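Local atomic coordinates of switch-activating protein 1 (Schizosaccharomyces pombe, PDB entry 5JDK), a protein that binds specific DNA sequences, among them the mating-type switching site SAS1 and a replication fork barrier in the ribosomal DNA, as a homodimer. Residues A[85-88]-A[89-93]. Numbering follows the deposited sequence.
Sequences IISI and MRVYE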
# COMPACT_ATOMS: atom_id res chain seq x y z
N ILE A 85 0.80 4.57 -4.14
CA ILE A 85 1.08 3.36 -3.37
C ILE A 85 2.45 2.79 -3.75
O ILE A 85 3.23 2.36 -2.88
CB ILE A 85 -0.05 2.33 -3.56
CG1 ILE A 85 -1.38 2.92 -3.08
CG2 ILE A 85 0.26 1.03 -2.81
CD1 ILE A 85 -2.58 2.18 -3.58
N ILE A 86 2.78 2.77 -5.04
CA ILE A 86 4.10 2.34 -5.49
C ILE A 86 5.19 3.13 -4.79
O ILE A 86 6.18 2.56 -4.31
CB ILE A 86 4.22 2.45 -7.02
CG1 ILE A 86 3.37 1.34 -7.66
CG2 ILE A 86 5.66 2.36 -7.48
CD1 ILE A 86 3.20 1.47 -9.16
N SER A 87 5.02 4.45 -4.73
CA SER A 87 6.02 5.29 -4.09
C SER A 87 6.11 5.03 -2.59
O SER A 87 7.21 4.95 -2.04
CB SER A 87 5.71 6.76 -4.36
OG SER A 87 6.71 7.57 -3.78
N ILE A 88 4.96 4.90 -1.92
CA ILE A 88 4.98 4.56 -0.50
C ILE A 88 5.77 3.28 -0.26
O ILE A 88 6.56 3.18 0.69
CB ILE A 88 3.53 4.46 0.03
CG1 ILE A 88 2.91 5.86 0.14
CG2 ILE A 88 3.47 3.73 1.38
CD1 ILE A 88 1.41 5.85 0.27
N MET A 89 5.53 2.26 -1.09
CA MET A 89 6.21 0.99 -0.90
C MET A 89 7.70 1.07 -1.24
O MET A 89 8.52 0.39 -0.60
CB MET A 89 5.51 -0.10 -1.71
CG MET A 89 4.08 -0.38 -1.25
SD MET A 89 3.92 -0.86 0.49
CE MET A 89 4.67 -2.48 0.46
N ARG A 90 8.08 1.88 -2.23
CA ARG A 90 9.49 2.06 -2.53
C ARG A 90 10.19 2.74 -1.37
O ARG A 90 11.29 2.33 -0.95
CB ARG A 90 9.65 2.87 -3.81
CG ARG A 90 11.09 2.99 -4.21
CD ARG A 90 11.25 3.55 -5.59
NE ARG A 90 12.66 3.78 -5.92
CZ ARG A 90 13.47 2.87 -6.46
NH1 ARG A 90 13.03 1.65 -6.74
NH2 ARG A 90 14.74 3.18 -6.71
N VAL A 91 9.57 3.79 -0.82
CA VAL A 91 10.13 4.45 0.35
C VAL A 91 10.20 3.48 1.52
O VAL A 91 11.19 3.48 2.26
CB VAL A 91 9.35 5.73 0.68
CG1 VAL A 91 9.76 6.29 2.03
CG2 VAL A 91 9.57 6.76 -0.43
N TYR A 92 9.20 2.62 1.67
CA TYR A 92 9.24 1.61 2.72
C TYR A 92 10.46 0.71 2.58
O TYR A 92 11.16 0.44 3.57
CB TYR A 92 7.96 0.79 2.71
CG TYR A 92 7.96 -0.34 3.72
CD1 TYR A 92 7.78 -1.66 3.33
CD2 TYR A 92 8.11 -0.08 5.07
CE1 TYR A 92 7.76 -2.69 4.26
CE2 TYR A 92 8.11 -1.10 6.01
CZ TYR A 92 7.93 -2.40 5.60
OH TYR A 92 7.92 -3.43 6.51
N GLU A 93 10.75 0.23 1.37
CA GLU A 93 11.93 -0.61 1.19
C GLU A 93 13.20 0.16 1.52
O GLU A 93 14.15 -0.41 2.07
CB GLU A 93 11.95 -1.21 -0.21
CG GLU A 93 10.84 -2.23 -0.45
CD GLU A 93 11.00 -3.51 0.35
OE1 GLU A 93 12.14 -3.85 0.72
OE2 GLU A 93 9.98 -4.18 0.60
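Four successive i to i+4 backbone hydrogen bonds join I85 O to M89 N, I86 O to R90 N, S87 O to V91 N and I88 O to Y92 N, each 2.9 Å long, the repeat that defines an alpha-helix. The one from V91 is the straightest, with an N-H...O angle of 172°, while that from Y92 is more bent.

Side-chain carbons of 89-93 rest against three of the same carbonyls. With M89 CG beside its own backbone N (chi1 -64°), this methylene lies 3.3 Å from I85 O. M89 CG also stands 4.4 Å from I85 CG2, a loose apolar approach. V91 turns one methyl back along the helix, placing CG2 3.4 Å from S87 O. Y92 brings CB to 3.4 Å from I88 O, whereas its ring, with CG anti to the backbone N (chi1 176°), leads away from 85-88.

All this is one continuous part of helix 78-98 in the N-terminal DNA-binding domain. The buried face looks two ways: I85 packs on L40 and V44 and I88 on K37 and M41 of helix 34-46, while I88 and Y92 both reach C116 of helix 107-131, to which E93 adds a salt bridge with K120.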